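Local coordinates for Pap fimbrial major pilin protein (Escherichia coli, PDB 2UY6) that polymerises into the thick, right-handed helical rod of the P pilus, the fimbria with which the bacterium colonises the epithelium of specific host organs, at residues P84-N87 with L93-N96; V137-S140 with A146-E149. The protein carries 2 engineered substitutions. All coordinates share one frame; numbering follows the deposited sequence.

Contact 1: P84-N87 with L93-N96; sequences PIVN and LDTN
In a short and weakly bonded beta-hairpin of the immunoglobulin-like pilin fold, where the end of strand 77-86 turns back into strand 93-94, Pro84 and Asp94 are joined by a backbone hydrogen bond. The N of Asp94 donates to Pro84 O at 3.0 Å, and the bond is bent, with 138° at the hydrogen. Next to it, Ile85 and Leu93 form an antiparallel, non-hydrogen-bonded pair; their CA atoms lie 4.8 Å apart and their side chains diverge, so the contact is carried largely by the neighbouring positions. The oxygen of Pro84 is also flanked by carbon: Leu93 CD1 approaches it to 3.4 Å and Asp94 CB to 3.6 Å. Although the CB of Leu93 points away from the facing strand, its CG is anti to the backbone N (chi1 179°), and the branch brings CD1 back within 4.3 Å of Pro84 CD at the proline ring. Asp94 instead leans toward segment 84-87. Its carboxylate is split between two directions, with OD2 coming over the backbone at Val86 CA, 4.0 Å away, and OD1 receiving a weak, strongly bent hydrogen bond from Thr95 N. Outside these residues, a backbone bond between Val86 and Glu92 continues the hairpin, and Leu93 pairs through its backbone with Ile103, joining the hairpin to the sheet at strand 101-106. The Leu93 side chain also packs on Ala154 and Ala156 of strand 153-162 and on an apolar side chain on the chain of another protein in the assembly.

Contact 2: V137-S140 with A146-E149; sequences VKKS and AVTE
One methyl of Val147, CG2, rests against the aliphatic stem of Lys139 where strand 130-139 of the immunoglobulin-like pilin fold runs out and the loop leading to strand 153-162 passes alongside it. CG2 touches three successive methylenes: Lys139 CG is nearest at 3.6 Å, CB follows at 3.7 Å and CD at 3.8 Å. The two side chains cross at a slant, and no hydrogen bond joins the segments; the pairing is apolar, at the surface of the domain. The extended first part of Lys139, with CG anti to the backbone N (chi1 -175°), carries CD to 4.4 Å from Ala146 CA, and the bend at chi3 (66°) then redirects CE and NZ. Beyond this first shell, Glu44 of helix 40-45 binds both partners: one carboxylate oxygen, OE2, makes a salt bridge with Lys139 NZ, while the other, OE1, accepts a hydrogen bond from Val147 N. A single side chain thus ties the strand end and the loop to the helix. Val147 packs further on Leu43 of that helix and on Leu101 of strand 101-106, and the backbone of Thr148 bonds to Thr99. The strand end has a second charged group in Lys138, which forms a salt bridge with Glu92 OE2. Its chain curls round so that NZ also donates to the carbonyl of the next residue, Lys139 O, at 3.2 Å and with a C=O...N angle of 174°.

Overall arrangement
Contacts 1 and 2 follow one another along the chain and lie with their centres about 12 Å apart, on the same side of the chain's centre. Both reach the sheet in which strand 101-106 runs between strands 93-94 and 130-139, but contact 1 is partly buried whereas contact 2 is at the surface. They touch directly where Val86 CG1 packs against Ser140 OG at 3.2 Å. Glu92 makes a second connection, its backbone bonded to Val86 and its carboxylate to Lys138. Leu101 makes a third, its carbonyl oxygen hydrogen-bonded to Thr95 OG1, and the residue is also touched by the side chain of Val147.

Contact 1: P84-N87 with L93-N96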
ATOM      1  N   PRO B  84      18.637  19.141   9.402  1.00 34.90           N
ATOM      2  CA  PRO B  84      19.096  20.414   9.971  1.00 34.96           C
ATOM      3  C   PRO B  84      19.655  21.303   8.868  1.00 35.68           C
ATOM      4  O   PRO B  84      20.392  20.828   7.998  1.00 35.62           O
ATOM      5  CB  PRO B  84      20.171  19.975  10.949  1.00 34.58           C
ATOM      6  CG  PRO B  84      20.729  18.745  10.285  1.00 34.54           C
ATOM      7  CD  PRO B  84      19.474  18.027   9.875  1.00 33.90           C
ATOM      8  N   ILE B  85      19.306  22.587   8.899  1.00 36.97           N
ATOM      9  CA  ILE B  85      19.767  23.524   7.877  1.00 40.03           C
ATOM     10  C   ILE B  85      20.716  24.615   8.373  1.00 42.26           C
ATOM     11  O   ILE B  85      20.745  24.949   9.559  1.00 42.46           O
ATOM     12  CB  ILE B  85      18.588  24.248   7.203  1.00 39.25           C
ATOM     13  CG1 ILE B  85      17.797  25.024   8.253  1.00 40.23           C
ATOM     14  CG2 ILE B  85      17.700  23.253   6.485  1.00 39.75           C
ATOM     15  CD1 ILE B  85      16.660  25.863   7.679  1.00 42.01           C
ATOM     16  N   VAL B  86      21.490  25.168   7.444  1.00 44.26           N
ATOM     17  CA  VAL B  86      22.411  26.253   7.757  1.00 45.82           C
ATOM     18  C   VAL B  86      21.503  27.452   7.995  1.00 47.65           C
ATOM     19  O   VAL B  86      20.870  27.947   7.061  1.00 47.98           O
ATOM     20  CB  VAL B  86      23.342  26.566   6.570  1.00 44.53           C
ATOM     21  CG1 VAL B  86      24.328  27.641   6.956  1.00 45.62           C
ATOM     22  CG2 VAL B  86      24.073  25.320   6.140  1.00 44.85           C
ATOM     23  N   ASN B  87      21.430  27.903   9.244  1.00 49.77           N
ATOM     24  CA  ASN B  87      20.579  29.028   9.613  1.00 49.97           C
ATOM     25  C   ASN B  87      20.491  30.057   8.494  1.00 49.47           C
ATOM     26  O   ASN B  87      21.501  30.599   8.052  1.00 48.19           O
ATOM     27  CB  ASN B  87      21.103  29.694  10.886  1.00 52.41           C
ATOM     28  CG  ASN B  87      20.118  30.697  11.467  1.00 54.72           C
ATOM     29  OD1 ASN B  87      19.119  30.321  12.084  1.00 54.96           O
ATOM     30  ND2 ASN B  87      20.389  31.982  11.262  1.00 56.04           N
ATOM     31  N   LEU B  93      21.962  21.824   3.498  1.00 36.46           N
ATOM     32  CA  LEU B  93      21.881  20.802   4.528  1.00 37.57           C
ATOM     33  C   LEU B  93      23.144  20.810   5.394  1.00 37.93           C
ATOM     34  O   LEU B  93      24.213  20.387   4.944  1.00 37.41           O
ATOM     35  CB  LEU B  93      21.704  19.426   3.877  1.00 37.74           C
ATOM     36  CG  LEU B  93      21.628  18.251   4.850  1.00 38.15           C
ATOM     37  CD1 LEU B  93      20.353  18.365   5.668  1.00 38.89           C
ATOM     38  CD2 LEU B  93      21.671  16.948   4.088  1.00 36.45           C
ATOM     39  N   ASP B  94      23.018  21.286   6.633  1.00 37.31           N
ATOM     40  CA  ASP B  94      24.153  21.345   7.545  1.00 36.59           C
ATOM     41  C   ASP B  94      24.727  19.942   7.759  1.00 36.07           C
ATOM     42  O   ASP B  94      23.993  18.952   7.705  1.00 37.68           O
ATOM     43  CB  ASP B  94      23.725  21.953   8.883  1.00 38.44           C
ATOM     44  CG  ASP B  94      24.869  22.687   9.588  1.00 39.56           C
ATOM     45  OD1 ASP B  94      25.980  22.123   9.673  1.00 37.60           O
ATOM     46  OD2 ASP B  94      24.650  23.824  10.060  1.00 38.57           O
ATOM     47  N   THR B  95      26.033  19.858   8.006  1.00 34.46           N
ATOM     48  CA  THR B  95      26.699  18.572   8.197  1.00 34.45           C
ATOM     49  C   THR B  95      27.299  18.339   9.575  1.00 36.78           C
ATOM     50  O   THR B  95      27.363  19.241  10.405  1.00 36.08           O
ATOM     51  CB  THR B  95      27.834  18.395   7.192  1.00 33.46           C
ATOM     52  OG1 THR B  95      28.703  19.532   7.268  1.00 30.52           O
ATOM     53  CG2 THR B  95      27.288  18.250   5.781  1.00 31.68           C
ATOM     54  N   ASN B  96      27.752  17.110   9.797  1.00 39.19           N
ATOM     55  CA  ASN B  96      28.378  16.722  11.056  1.00 42.87           C
ATOM     56  C   ASN B  96      29.886  16.630  10.892  1.00 44.22           C
ATOM     57  O   ASN B  96      30.381  16.197   9.847  1.00 44.61           O
ATOM     58  CB  ASN B  96      27.866  15.359  11.528  1.00 44.87           C
ATOM     59  CG  ASN B  96      26.379  15.358  11.809  1.00 48.18           C
ATOM     60  OD1 ASN B  96      25.878  16.182  12.586  1.00 48.20           O
ATOM     61  ND2 ASN B  96      25.659  14.426  11.183  1.00 47.85           N
TER

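Contact 2: V137-S140 with A146-E149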
ATOM      1  N   VAL B 137      28.987  19.353  -2.189  1.00 29.44           N
ATOM      2  CA  VAL B 137      29.450  19.792  -0.880  1.00 30.73           C
ATOM      3  C   VAL B 137      30.139  21.148  -1.061  1.00 31.01           C
ATOM      4  O   VAL B 137      30.866  21.353  -2.036  1.00 31.72           O
ATOM      5  CB  VAL B 137      30.462  18.791  -0.284  1.00 30.65           C
ATOM      6  CG1 VAL B 137      31.014  19.323   1.038  1.00 30.33           C
ATOM      7  CG2 VAL B 137      29.790  17.445  -0.081  1.00 29.87           C
ATOM      8  N   LYS B 138      29.898  22.079  -0.144  1.00 31.35           N
ATOM      9  CA  LYS B 138      30.537  23.385  -0.236  1.00 32.17           C
ATOM     10  C   LYS B 138      30.639  24.051   1.125  1.00 32.63           C
ATOM     11  O   LYS B 138      30.053  23.579   2.097  1.00 31.17           O
ATOM     12  CB  LYS B 138      29.778  24.295  -1.205  1.00 30.68           C
ATOM     13  CG  LYS B 138      28.476  24.855  -0.677  1.00 31.52           C
ATOM     14  CD  LYS B 138      27.773  25.639  -1.764  1.00 33.20           C
ATOM     15  CE  LYS B 138      26.712  26.545  -1.196  1.00 36.02           C
ATOM     16  NZ  LYS B 138      27.332  27.571  -0.311  1.00 37.94           N
ATOM     17  N   LYS B 139      31.401  25.139   1.191  1.00 34.37           N
ATOM     18  CA  LYS B 139      31.559  25.867   2.437  1.00 35.37           C
ATOM     19  C   LYS B 139      30.186  26.397   2.806  1.00 35.67           C
ATOM     20  O   LYS B 139      29.422  26.814   1.939  1.00 34.28           O
ATOM     21  CB  LYS B 139      32.543  27.028   2.266  1.00 36.21           C
ATOM     22  CG  LYS B 139      32.837  27.765   3.569  1.00 39.27           C
ATOM     23  CD  LYS B 139      33.942  28.801   3.413  1.00 40.15           C
ATOM     24  CE  LYS B 139      33.527  29.932   2.491  1.00 38.87           C
ATOM     25  NZ  LYS B 139      34.616  30.945   2.352  1.00 41.39           N
ATOM     26  N   SER B 140      29.875  26.353   4.095  1.00 37.12           N
ATOM     27  CA  SER B 140      28.597  26.818   4.611  1.00 37.57           C
ATOM     28  C   SER B 140      28.405  28.294   4.326  1.00 38.98           C
ATOM     29  O   SER B 140      29.374  29.036   4.228  1.00 40.13           O
ATOM     30  CB  SER B 140      28.539  26.588   6.118  1.00 36.69           C
ATOM     31  OG  SER B 140      27.451  27.282   6.685  1.00 37.81           O
ATOM     32  N   ALA B 146      34.317  28.759   8.077  1.00 38.14           N
ATOM     33  CA  ALA B 146      35.611  28.427   7.509  1.00 37.03           C
ATOM     34  C   ALA B 146      35.780  26.923   7.421  1.00 36.28           C
ATOM     35  O   ALA B 146      35.543  26.196   8.390  1.00 33.60           O
ATOM     36  CB  ALA B 146      36.730  29.032   8.353  1.00 39.48           C
ATOM     37  N   VAL B 147      36.194  26.463   6.246  1.00 36.20           N
ATOM     38  CA  VAL B 147      36.388  25.044   6.017  1.00 36.81           C
ATOM     39  C   VAL B 147      37.581  24.585   6.833  1.00 39.06           C
ATOM     40  O   VAL B 147      38.609  25.260   6.876  1.00 40.85           O
ATOM     41  CB  VAL B 147      36.648  24.758   4.539  1.00 34.85           C
ATOM     42  CG1 VAL B 147      36.697  23.266   4.302  1.00 34.48           C
ATOM     43  CG2 VAL B 147      35.572  25.405   3.699  1.00 35.76           C
ATOM     44  N   THR B 148      37.432  23.439   7.485  1.00 41.21           N
ATOM     45  CA  THR B 148      38.490  22.879   8.316  1.00 42.85           C
ATOM     46  C   THR B 148      38.670  21.412   7.966  1.00 43.76           C
ATOM     47  O   THR B 148      37.730  20.763   7.509  1.00 45.36           O
ATOM     48  CB  THR B 148      38.149  22.988   9.826  1.00 43.27           C
ATOM     49  OG1 THR B 148      38.123  21.675  10.401  1.00 44.95           O
ATOM     50  CG2 THR B 148      36.785  23.659  10.036  1.00 41.75           C
ATOM     51  N   GLU B 149      39.877  20.894   8.174  1.00 44.63           N
ATOM     52  CA  GLU B 149      40.172  19.497   7.881  1.00 44.80           C
ATOM     53  C   GLU B 149      39.297  18.589   8.741  1.00 44.83           C
ATOM     54  O   GLU B 149      38.889  18.966   9.843  1.00 43.19           O
ATOM     55  CB  GLU B 149      41.649  19.203   8.133  1.00 44.46           C
TER